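Local coordinates for protein chlorella virus DNA ligase-adenylate (Chlorella virus, PDB 1FVI) that probably joins DNA strands at nicks as an ATP-dependent DNA ligase, and carries here the adenylate of its covalent intermediate, at residues S93-D98 / K157-V162; T145-Y150 / L184-F189. The protein carries 1 engineered substitution. One frame throughout, in Å; residues are numbered along the deposited sequence.

Contact 1. Residues S93-D98 / K157-V162; sequences SYYWFD and KGFEGV. With AMP (adenosine monophosphate), chain C.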
ATOM      1  N   SER A  93      10.369   3.733   5.988  1.00 30.71           N
ATOM      2  CA  SER A  93       9.111   3.622   6.697  1.00 30.66           C
ATOM      3  C   SER A  93       8.814   2.184   7.086  1.00 28.38           C
ATOM      4  O   SER A  93       9.472   1.252   6.627  1.00 28.13           O
ATOM      5  CB  SER A  93       7.983   4.166   5.824  1.00 25.67           C
ATOM      6  OG  SER A  93       8.192   5.535   5.548  1.00 46.62           O
ATOM      7  N   TYR A  94       7.858   2.018   7.990  1.00 33.97           N
ATOM      8  CA  TYR A  94       7.437   0.698   8.418  1.00 32.26           C
ATOM      9  C   TYR A  94       5.933   0.756   8.594  1.00 29.71           C
ATOM     10  O   TYR A  94       5.426   1.471   9.468  1.00 26.75           O
ATOM     11  CB  TYR A  94       8.116   0.277   9.721  1.00 20.95           C
ATOM     12  CG  TYR A  94       7.667  -1.087  10.188  1.00 19.54           C
ATOM     13  CD1 TYR A  94       8.227  -2.250   9.658  1.00 23.26           C
ATOM     14  CD2 TYR A  94       6.686  -1.216  11.173  1.00 20.95           C
ATOM     15  CE1 TYR A  94       7.826  -3.517  10.105  1.00 21.32           C
ATOM     16  CE2 TYR A  94       6.273  -2.477  11.632  1.00 19.51           C
ATOM     17  CZ  TYR A  94       6.853  -3.613  11.096  1.00 17.06           C
ATOM     18  OH  TYR A  94       6.488  -4.834  11.583  1.00 22.00           O
ATOM     19  N   TYR A  95       5.223   0.082   7.690  1.00 20.58           N
ATOM     20  CA  TYR A  95       3.770   0.021   7.747  1.00 22.06           C
ATOM     21  C   TYR A  95       3.452  -1.121   8.711  1.00 24.03           C
ATOM     22  O   TYR A  95       3.683  -2.297   8.396  1.00 21.41           O
ATOM     23  CB  TYR A  95       3.198  -0.279   6.359  1.00 25.36           C
ATOM     24  CG  TYR A  95       3.383   0.832   5.335  1.00 31.34           C
ATOM     25  CD1 TYR A  95       4.501   0.857   4.502  1.00 27.97           C
ATOM     26  CD2 TYR A  95       2.416   1.837   5.177  1.00 27.81           C
ATOM     27  CE1 TYR A  95       4.657   1.852   3.526  1.00 33.31           C
ATOM     28  CE2 TYR A  95       2.559   2.834   4.205  1.00 25.64           C
ATOM     29  CZ  TYR A  95       3.685   2.829   3.384  1.00 38.74           C
ATOM     30  OH  TYR A  95       3.836   3.789   2.407  1.00 50.19           O
ATOM     31  N   TRP A  96       2.970  -0.754   9.895  1.00 20.43           N
ATOM     32  CA  TRP A  96       2.651  -1.704  10.961  1.00 17.84           C
ATOM     33  C   TRP A  96       1.208  -2.116  10.843  1.00 14.23           C
ATOM     34  O   TRP A  96       0.316  -1.349  11.186  1.00 19.98           O
ATOM     35  CB  TRP A  96       2.907  -1.011  12.299  1.00 25.25           C
ATOM     36  CG  TRP A  96       2.787  -1.855  13.553  1.00 25.61           C
ATOM     37  CD1 TRP A  96       2.722  -3.213  13.635  1.00 21.17           C
ATOM     38  CD2 TRP A  96       2.672  -1.362  14.901  1.00 25.75           C
ATOM     39  NE1 TRP A  96       2.559  -3.596  14.947  1.00 26.77           N
ATOM     40  CE2 TRP A  96       2.522  -2.483  15.744  1.00 28.36           C
ATOM     41  CE3 TRP A  96       2.671  -0.076  15.473  1.00 25.54           C
ATOM     42  CZ2 TRP A  96       2.366  -2.366  17.134  1.00 23.29           C
ATOM     43  CZ3 TRP A  96       2.519   0.041  16.858  1.00 28.16           C
ATOM     44  CH2 TRP A  96       2.366  -1.106  17.669  1.00 21.03           C
ATOM     45  N   PHE A  97       0.970  -3.328  10.352  1.00 22.03           N
ATOM     46  CA  PHE A  97      -0.401  -3.788  10.167  1.00 18.10           C
ATOM     47  C   PHE A  97      -0.970  -4.827  11.135  1.00 25.95           C
ATOM     48  O   PHE A  97      -2.178  -5.097  11.103  1.00 24.41           O
ATOM     49  CB  PHE A  97      -0.646  -4.196   8.704  1.00 16.37           C
ATOM     50  CG  PHE A  97       0.309  -5.231   8.176  1.00 21.06           C
ATOM     51  CD1 PHE A  97       0.354  -6.525   8.732  1.00 23.68           C
ATOM     52  CD2 PHE A  97       1.081  -4.958   7.050  1.00 15.13           C
ATOM     53  CE1 PHE A  97       1.144  -7.530   8.168  1.00 16.98           C
ATOM     54  CE2 PHE A  97       1.882  -5.954   6.466  1.00 19.29           C
ATOM     55  CZ  PHE A  97       1.915  -7.246   7.022  1.00 20.13           C
ATOM     56  N   ASP A  98      -0.117  -5.416  11.978  1.00 22.04           N
ATOM     57  CA  ASP A  98      -0.584  -6.396  12.949  1.00 21.18           C
ATOM     58  C   ASP A  98       0.258  -6.390  14.217  1.00 19.89           C
ATOM     59  O   ASP A  98       1.390  -5.914  14.221  1.00 16.08           O
ATOM     60  CB  ASP A  98      -0.667  -7.805  12.344  1.00 13.71           C
ATOM     61  CG  ASP A  98      -1.829  -8.618  12.905  1.00 19.02           C
ATOM     62  OD1 ASP A  98      -2.457  -8.195  13.901  1.00 22.73           O
ATOM     63  OD2 ASP A  98      -2.118  -9.696  12.343  1.00 25.28           O
ATOM     64  N   LYS A 157      -2.709   5.888  -4.687  1.00 30.59           N
ATOM     65  CA  LYS A 157      -1.690   6.266  -3.714  1.00 29.32           C
ATOM     66  C   LYS A 157      -0.372   5.531  -3.970  1.00 20.61           C
ATOM     67  O   LYS A 157       0.631   5.744  -3.277  1.00 25.48           O
ATOM     68  CB  LYS A 157      -2.200   6.074  -2.281  1.00 28.59           C
ATOM     69  CG  LYS A 157      -3.313   7.044  -1.912  1.00 34.58           C
ATOM     70  CD  LYS A 157      -3.942   6.668  -0.580  1.00 45.77           C
ATOM     71  CE  LYS A 157      -5.137   7.553  -0.233  1.00 41.65           C
ATOM     72  NZ  LYS A 157      -6.290   7.367  -1.160  1.00 56.24           N
ATOM     73  N   GLY A 158      -0.374   4.688  -4.996  1.00 18.74           N
ATOM     74  CA  GLY A 158       0.832   3.968  -5.366  1.00 23.13           C
ATOM     75  C   GLY A 158       0.997   2.551  -4.853  1.00 19.95           C
ATOM     76  O   GLY A 158       2.067   1.972  -5.021  1.00 20.49           O
ATOM     77  N   PHE A 159      -0.043   1.999  -4.228  1.00 23.46           N
ATOM     78  CA  PHE A 159      -0.004   0.627  -3.706  1.00 23.87           C
ATOM     79  C   PHE A 159      -0.354  -0.396  -4.798  1.00 26.01           C
ATOM     80  O   PHE A 159      -0.875  -0.037  -5.857  1.00 29.72           O
ATOM     81  CB  PHE A 159      -0.947   0.482  -2.502  1.00 24.12           C
ATOM     82  CG  PHE A 159      -0.587   1.378  -1.342  1.00 22.69           C
ATOM     83  CD1 PHE A 159      -1.373   2.478  -1.023  1.00 22.31           C
ATOM     84  CD2 PHE A 159       0.561   1.140  -0.593  1.00 25.37           C
ATOM     85  CE1 PHE A 159      -1.020   3.340   0.023  1.00 24.86           C
ATOM     86  CE2 PHE A 159       0.926   1.988   0.453  1.00 25.10           C
ATOM     87  CZ  PHE A 159       0.134   3.094   0.762  1.00 23.95           C
ATOM     88  N   GLU A 160      -0.109  -1.668  -4.510  1.00 24.04           N
ATOM     89  CA  GLU A 160      -0.340  -2.776  -5.452  1.00 22.90           C
ATOM     90  C   GLU A 160      -1.786  -3.211  -5.661  1.00 19.37           C
ATOM     91  O   GLU A 160      -2.138  -3.728  -6.714  1.00 29.67           O
ATOM     92  CB  GLU A 160       0.442  -4.030  -5.003  1.00 25.33           C
ATOM     93  CG  GLU A 160       1.958  -3.914  -4.978  1.00 32.79           C
ATOM     94  CD  GLU A 160       2.542  -3.648  -6.349  1.00 35.00           C
ATOM     95  OE1 GLU A 160       2.854  -2.472  -6.655  1.00 32.87           O
ATOM     96  OE2 GLU A 160       2.692  -4.616  -7.124  1.00 38.77           O
ATOM     97  N   GLY A 161      -2.593  -3.091  -4.623  1.00 19.24           N
ATOM     98  CA  GLY A 161      -3.966  -3.530  -4.701  1.00 15.58           C
ATOM     99  C   GLY A 161      -4.422  -3.538  -3.270  1.00 24.28           C
ATOM    100  O   GLY A 161      -3.910  -2.746  -2.472  1.00 22.36           O
ATOM    101  N   VAL A 162      -5.320  -4.451  -2.908  1.00 22.27           N
ATOM    102  CA  VAL A 162      -5.823  -4.492  -1.530  1.00 23.35           C
ATOM    103  C   VAL A 162      -5.743  -5.820  -0.786  1.00 16.12           C
ATOM    104  O   VAL A 162      -5.718  -6.908  -1.381  1.00 20.08           O
ATOM    105  CB  VAL A 162      -7.263  -3.827  -1.393  1.00 31.72           C
ATOM    106  CG1 VAL A 162      -7.757  -3.260  -2.737  1.00 22.99           C
ATOM    107  CG2 VAL A 162      -8.279  -4.763  -0.773  1.00 18.79           C
TER
HETATM  108  P   AMP C 501       1.324  -9.649  -3.733  1.00 23.67           P
HETATM  109  O1P AMP C 501       0.896 -10.849  -4.449  1.00 21.05           O
HETATM  110  O3P AMP C 501       2.843  -9.605  -4.183  1.00 17.52           O
HETATM  111  O5' AMP C 501       1.439  -9.935  -2.260  1.00 18.40           O
HETATM  112  C5' AMP C 501       2.027  -8.898  -1.332  1.00 19.72           C
HETATM  113  C4' AMP C 501       2.714  -9.504  -0.129  1.00 24.34           C
HETATM  114  O4' AMP C 501       2.837  -8.451   0.831  1.00 22.47           O
HETATM  115  C3' AMP C 501       1.906 -10.633   0.552  1.00 20.20           C
HETATM  116  O3' AMP C 501       2.701 -11.714   1.040  1.00 17.16           O
HETATM  117  C2' AMP C 501       1.272  -9.981   1.733  1.00 21.56           C
HETATM  118  O2' AMP C 501       1.132 -10.917   2.795  1.00 17.19           O
HETATM  119  C1' AMP C 501       2.172  -8.768   2.030  1.00 18.64           C
HETATM  120  N9  AMP C 501       1.379  -7.620   2.429  1.00 22.22           N
HETATM  121  C8  AMP C 501       1.499  -6.366   1.874  1.00 12.72           C
HETATM  122  N7  AMP C 501       0.657  -5.540   2.426  1.00 14.29           N
HETATM  123  C5  AMP C 501      -0.057  -6.247   3.383  1.00 16.16           C
HETATM  124  C6  AMP C 501      -1.078  -5.899   4.280  1.00 12.79           C
HETATM  125  N6  AMP C 501      -1.592  -4.649   4.354  1.00 17.77           N
HETATM  126  N1  AMP C 501      -1.534  -6.883   5.076  1.00 19.40           N
HETATM  127  C2  AMP C 501      -1.030  -8.094   4.997  1.00 11.23           C
HETATM  128  N3  AMP C 501      -0.067  -8.565   4.200  1.00 15.01           N
HETATM  129  C4  AMP C 501       0.418  -7.588   3.378  1.00 17.68           C
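Tyr95 and Phe159 bridge the nucleotide cleft of the ligase adenylation domain, a nucleotidyltransferase fold in which AMP lies between two β-sheets. The rings form an offset edge-to-face (T-shaped) pair, the close part of the contact though small in extent: Phe159 turns its edge toward the face of Tyr95, with centroids 6.0 Å apart and planes at 81°. Phe159 CE2 leads the approach, 3.9 Å from Tyr95 OH and 4.1 Å from Tyr95 CZ. The two side chains come from opposite directions, each with CG anti to its carbonyl carbon (chi1 -68° for Tyr95, -61° for Phe159). Long aromatic residues suit this span, because the backbones stay 12.1 Å apart between Tyr95 CA and Phe159 CA. Ile27 and Pro25 of the AMP site lie against Tyr95 and Phe159 respectively, and Tyr95 OH has a weak hydrogen bond to Glu70.

The solvent side is the start of 157-162, just before the partly exposed Phe159. Lys157 and Gly158 are exposed there, and Gly158 ends helix 144-156 in a Schellman motif; its positive phi suits glycine, which has no CB to strike the preceding carbonyl. Phe97, on strand 92-99, is by contrast buried. There a classic β-bulge sets Phe97 and Asp98 together opposite Asp64, and Asp98 forms salt bridges to Arg111 and Arg165. The flat, apolar Phe97 ring suits the purine, which it covers across one face: AMP N1 sits 3.7 Å above the ring centre, and Phe97 CD2 comes within 3.6 Å of AMP C6.

Contact 2. Residues T145-Y150 / L184-F189; sequences TELLQY and LKMKQF. With AMP (adenosine monophosphate), chain C; SO4 (sulfate ion), chain B.
Met186 meets Leu147, and Phe189 meets Leu148, where helix 144-156 packs on the last strand of the adenylation domain; the strand and the residue just after it carry the Lys-x-Lys of nucleotidyltransferase motif V, Lys185 and Lys187. Lys185 turns to the nucleotide rather than the helix. Its NZ donates to both AMP O1P, at 2.7 Å, and O2 of a sulfate probably from the crystallisation liquor, at 2.8 Å, and the long, extended chain suits that reach. Arg41 shares the sulfate. Next, Met186 points back toward the helix, its CG anti to the backbone N (chi1 171°) and its chain bent at the sulfur. Met186 and Leu147 reach tip to tip, and Met186 CE lies just 3.4 Å from Leu147 CD2, tighter than usual; a flexible thioether fits such a buried spot. Gln188 offers its aliphatic base to Leu148, while its NE2 bonds to Glu12 O. The carboxylate of Glu151 accepts hydrogen bonds from the backbone N-H groups of Gln188 (to OE2) and Phe189 (to OE1), tying the turn to the helix. Finally, the Phe189 ring reaches the helix, with CE1 3.8 Å from Leu148 CD2 and CZ 3.4 Å from Leu148 O.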
ATOM      1  N   THR A 145     -19.028  -2.279  -4.494  1.00 23.39           N
ATOM      2  CA  THR A 145     -18.756  -0.935  -4.988  1.00 24.00           C
ATOM      3  C   THR A 145     -17.710  -0.287  -4.098  1.00 20.45           C
ATOM      4  O   THR A 145     -16.762   0.329  -4.589  1.00 21.40           O
ATOM      5  CB  THR A 145     -20.024  -0.089  -4.944  1.00 29.28           C
ATOM      6  OG1 THR A 145     -21.106  -0.850  -5.490  1.00 34.62           O
ATOM      7  CG2 THR A 145     -19.845   1.202  -5.739  1.00 24.59           C
ATOM      8  N   GLU A 146     -17.880  -0.448  -2.789  1.00 21.55           N
ATOM      9  CA  GLU A 146     -16.929   0.093  -1.830  1.00 23.85           C
ATOM     10  C   GLU A 146     -15.544  -0.544  -1.957  1.00 16.89           C
ATOM     11  O   GLU A 146     -14.525   0.147  -1.824  1.00 17.73           O
ATOM     12  CB  GLU A 146     -17.465  -0.035  -0.410  1.00 21.92           C
ATOM     13  CG  GLU A 146     -18.471   1.067  -0.047  1.00 27.51           C
ATOM     14  CD  GLU A 146     -18.887   1.047   1.418  1.00 24.63           C
ATOM     15  OE1 GLU A 146     -18.275   0.320   2.217  1.00 25.30           O
ATOM     16  OE2 GLU A 146     -19.844   1.757   1.774  1.00 29.37           O
ATOM     17  N   LEU A 147     -15.510  -1.848  -2.243  1.00 18.29           N
ATOM     18  CA  LEU A 147     -14.250  -2.580  -2.424  1.00 24.50           C
ATOM     19  C   LEU A 147     -13.471  -2.045  -3.637  1.00 26.27           C
ATOM     20  O   LEU A 147     -12.280  -1.748  -3.544  1.00 19.94           O
ATOM     21  CB  LEU A 147     -14.515  -4.085  -2.610  1.00 27.21           C
ATOM     22  CG  LEU A 147     -13.755  -5.077  -1.714  1.00 30.65           C
ATOM     23  CD1 LEU A 147     -13.708  -6.448  -2.370  1.00 16.70           C
ATOM     24  CD2 LEU A 147     -12.358  -4.595  -1.436  1.00 31.29           C
ATOM     25  N   LEU A 148     -14.141  -1.953  -4.783  1.00 29.69           N
ATOM     26  CA  LEU A 148     -13.518  -1.423  -5.997  1.00 29.02           C
ATOM     27  C   LEU A 148     -13.066   0.047  -5.850  1.00 19.31           C
ATOM     28  O   LEU A 148     -11.977   0.411  -6.301  1.00 23.70           O
ATOM     29  CB  LEU A 148     -14.487  -1.572  -7.163  1.00 24.93           C
ATOM     30  CG  LEU A 148     -14.680  -3.052  -7.471  1.00 24.10           C
ATOM     31  CD1 LEU A 148     -15.856  -3.241  -8.378  1.00 25.98           C
ATOM     32  CD2 LEU A 148     -13.406  -3.615  -8.068  1.00 26.65           C
ATOM     33  N   GLN A 149     -13.901   0.884  -5.228  1.00 21.99           N
ATOM     34  CA  GLN A 149     -13.542   2.283  -5.018  1.00 23.72           C
ATOM     35  C   GLN A 149     -12.284   2.313  -4.165  1.00 29.28           C
ATOM     36  O   GLN A 149     -11.397   3.145  -4.378  1.00 20.58           O
ATOM     37  CB  GLN A 149     -14.666   3.048  -4.319  1.00 20.63           C
ATOM     38  CG  GLN A 149     -15.978   3.071  -5.101  1.00 38.63           C
ATOM     39  CD  GLN A 149     -17.091   3.853  -4.405  1.00 46.13           C
ATOM     40  OE1 GLN A 149     -17.421   4.964  -4.812  1.00 62.99           O
ATOM     41  NE2 GLN A 149     -17.685   3.265  -3.370  1.00 40.67           N
ATOM     42  N   TYR A 150     -12.196   1.365  -3.229  1.00 24.89           N
ATOM     43  CA  TYR A 150     -11.040   1.264  -2.350  1.00 19.32           C
ATOM     44  C   TYR A 150      -9.751   0.907  -3.117  1.00 20.66           C
ATOM     45  O   TYR A 150      -8.681   1.484  -2.847  1.00 18.29           O
ATOM     46  CB  TYR A 150     -11.313   0.257  -1.223  1.00 17.96           C
ATOM     47  CG  TYR A 150     -10.199   0.223  -0.216  1.00 23.27           C
ATOM     48  CD1 TYR A 150      -9.952   1.329   0.606  1.00 18.38           C
ATOM     49  CD2 TYR A 150      -9.345  -0.879  -0.122  1.00 19.92           C
ATOM     50  CE1 TYR A 150      -8.885   1.344   1.483  1.00 22.50           C
ATOM     51  CE2 TYR A 150      -8.265  -0.872   0.763  1.00 21.07           C
ATOM     52  CZ  TYR A 150      -8.043   0.248   1.552  1.00 20.04           C
ATOM     53  OH  TYR A 150      -6.953   0.330   2.368  1.00 19.80           O
ATOM     54  N   LEU A 184      -6.716 -12.117   2.590  1.00 16.32           N
ATOM     55  CA  LEU A 184      -6.877 -12.290   1.150  1.00 21.56           C
ATOM     56  C   LEU A 184      -6.270 -11.134   0.357  1.00 25.03           C
ATOM     57  O   LEU A 184      -6.337  -9.975   0.768  1.00 19.81           O
ATOM     58  CB  LEU A 184      -8.370 -12.396   0.782  1.00 24.34           C
ATOM     59  CG  LEU A 184      -9.320 -13.349   1.530  1.00 24.18           C
ATOM     60  CD1 LEU A 184     -10.734 -13.136   1.005  1.00 30.50           C
ATOM     61  CD2 LEU A 184      -8.900 -14.805   1.377  1.00 23.24           C
ATOM     62  N   LYS A 185      -5.660 -11.456  -0.778  1.00 29.91           N
ATOM     63  CA  LYS A 185      -5.095 -10.421  -1.629  1.00 27.78           C
ATOM     64  C   LYS A 185      -5.958 -10.240  -2.877  1.00 27.67           C
ATOM     65  O   LYS A 185      -6.431 -11.208  -3.492  1.00 24.06           O
ATOM     66  CB  LYS A 185      -3.606 -10.652  -1.949  1.00 30.30           C
ATOM     67  CG  LYS A 185      -3.181 -12.016  -2.388  1.00 24.52           C
ATOM     68  CD  LYS A 185      -1.660 -12.092  -2.381  1.00 25.29           C
ATOM     69  CE  LYS A 185      -1.147 -13.299  -3.127  1.00 29.72           C
ATOM     70  NZ  LYS A 185       0.334 -13.262  -3.281  1.00 19.06           N
ATOM     71  N   MET A 186      -6.203  -8.977  -3.197  1.00 17.04           N
ATOM     72  CA  MET A 186      -7.052  -8.620  -4.310  1.00 24.53           C
ATOM     73  C   MET A 186      -6.455  -7.613  -5.277  1.00 18.86           C
ATOM     74  O   MET A 186      -6.005  -6.549  -4.893  1.00 20.10           O
ATOM     75  CB  MET A 186      -8.375  -8.078  -3.773  1.00 25.47           C
ATOM     76  CG  MET A 186      -9.265  -7.478  -4.839  1.00 30.22           C
ATOM     77  SD  MET A 186     -10.760  -6.779  -4.191  1.00 32.21           S
ATOM     78  CE  MET A 186     -10.292  -5.153  -4.070  1.00 12.84           C
ATOM     79  N   LYS A 187      -6.440  -7.993  -6.541  1.00 17.43           N
ATOM     80  CA  LYS A 187      -5.957  -7.143  -7.615  1.00 30.54           C
ATOM     81  C   LYS A 187      -6.997  -7.346  -8.718  1.00 25.42           C
ATOM     82  O   LYS A 187      -6.847  -8.178  -9.602  1.00 24.67           O
ATOM     83  CB  LYS A 187      -4.537  -7.553  -8.034  1.00 28.29           C
ATOM     84  CG  LYS A 187      -3.476  -7.242  -6.961  1.00 30.11           C
ATOM     85  CD  LYS A 187      -2.153  -7.944  -7.220  1.00 32.77           C
ATOM     86  CE  LYS A 187      -1.446  -7.405  -8.443  1.00 27.96           C
ATOM     87  NZ  LYS A 187      -0.169  -8.135  -8.707  1.00 35.16           N
ATOM     88  N   GLN A 188      -8.113  -6.640  -8.569  1.00 25.79           N
ATOM     89  CA  GLN A 188      -9.217  -6.749  -9.498  1.00 29.53           C
ATOM     90  C   GLN A 188      -9.140  -5.804 -10.690  1.00 27.94           C
ATOM     91  O   GLN A 188      -9.824  -6.030 -11.682  1.00 24.57           O
ATOM     92  CB  GLN A 188     -10.543  -6.573  -8.757  1.00 25.32           C
ATOM     93  CG  GLN A 188     -10.861  -7.687  -7.756  1.00 31.09           C
ATOM     94  CD  GLN A 188     -11.290  -8.997  -8.412  1.00 36.87           C
ATOM     95  OE1 GLN A 188     -12.255  -9.038  -9.172  1.00 36.19           O
ATOM     96  NE2 GLN A 188     -10.596 -10.073  -8.094  1.00 31.27           N
ATOM     97  N   PHE A 189      -8.308  -4.764 -10.608  1.00 23.63           N
ATOM     98  CA  PHE A 189      -8.175  -3.816 -11.718  1.00 29.36           C
ATOM     99  C   PHE A 189      -7.296  -4.390 -12.816  1.00 26.19           C
ATOM    100  O   PHE A 189      -6.369  -5.156 -12.544  1.00 22.51           O
ATOM    101  CB  PHE A 189      -7.655  -2.445 -11.267  1.00 21.51           C
ATOM    102  CG  PHE A 189      -8.707  -1.558 -10.669  1.00 15.59           C
ATOM    103  CD1 PHE A 189      -9.725  -2.091  -9.892  1.00 20.68           C
ATOM    104  CD2 PHE A 189      -8.638  -0.178 -10.820  1.00 20.96           C
ATOM    105  CE1 PHE A 189     -10.654  -1.264  -9.266  1.00 20.96           C
ATOM    106  CE2 PHE A 189      -9.575   0.671 -10.190  1.00 15.99           C
ATOM    107  CZ  PHE A 189     -10.576   0.126  -9.415  1.00 22.60           C
TER
HETATM  108  P   AMP C 501       1.324  -9.649  -3.733  1.00 23.67           P
HETATM  109  O1P AMP C 501       0.896 -10.849  -4.449  1.00 21.05           O
HETATM  110  O3P AMP C 501       2.843  -9.605  -4.183  1.00 17.52           O
HETATM  111  O5' AMP C 501       1.439  -9.935  -2.260  1.00 18.40           O
HETATM  112  C5' AMP C 501       2.027  -8.898  -1.332  1.00 19.72           C
HETATM  113  C4' AMP C 501       2.714  -9.504  -0.129  1.00 24.34           C
HETATM  114  O4' AMP C 501       2.837  -8.451   0.831  1.00 22.47           O
HETATM  115  C3' AMP C 501       1.906 -10.633   0.552  1.00 20.20           C
HETATM  116  O3' AMP C 501       2.701 -11.714   1.040  1.00 17.16           O
HETATM  117  C2' AMP C 501       1.272  -9.981   1.733  1.00 21.56           C
HETATM  118  O2' AMP C 501       1.132 -10.917   2.795  1.00 17.19           O
HETATM  119  C1' AMP C 501       2.172  -8.768   2.030  1.00 18.64           C
HETATM  120  N9  AMP C 501       1.379  -7.620   2.429  1.00 22.22           N
HETATM  121  C8  AMP C 501       1.499  -6.366   1.874  1.00 12.72           C
HETATM  122  N7  AMP C 501       0.657  -5.540   2.426  1.00 14.29           N
HETATM  123  C5  AMP C 501      -0.057  -6.247   3.383  1.00 16.16           C
HETATM  124  C6  AMP C 501      -1.078  -5.899   4.280  1.00 12.79           C
HETATM  125  N6  AMP C 501      -1.592  -4.649   4.354  1.00 17.77           N
HETATM  126  N1  AMP C 501      -1.534  -6.883   5.076  1.00 19.40           N
HETATM  127  C2  AMP C 501      -1.030  -8.094   4.997  1.00 11.23           C
HETATM  128  N3  AMP C 501      -0.067  -8.565   4.200  1.00 15.01           N
HETATM  129  C4  AMP C 501       0.418  -7.588   3.378  1.00 17.68           C
HETATM  130  S   SO4 B 510       3.229 -14.203  -1.397  1.00 19.60           S
HETATM  131  O1  SO4 B 510       3.838 -15.445  -0.933  1.00 28.34           O
HETATM  132  O2  SO4 B 510       1.763 -14.178  -1.068  1.00 22.88           O
HETATM  133  O3  SO4 B 510       3.396 -13.997  -2.926  1.00 23.39           O
HETATM  134  O4  SO4 B 510       3.938 -13.014  -0.753  1.00 21.50           O

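How the contacts relate
From the N terminus, the chain runs through 93-98, 145-150, 157-162 and 184-189, so the two contacts cross rather than nest. Contact 1 closes an excursion of 58 residues, nearly half of them helical, and bridges from the sheet holding strand 92-99 to the loop leading into strand 162-165. Contact 2 closes a shorter one of 33 residues, seating helix 144-156 against strand 184-186 of the other sheet, the one that also holds strand 162-165. They join at Val162: its O lies 2.8 Å from Met186 N, a probable hydrogen bond between neighbouring strands, and its side chain packs on Tyr150 and Leu147. Between them they touch both ends of AMP, its base in contact 1 and its phosphate in contact 2.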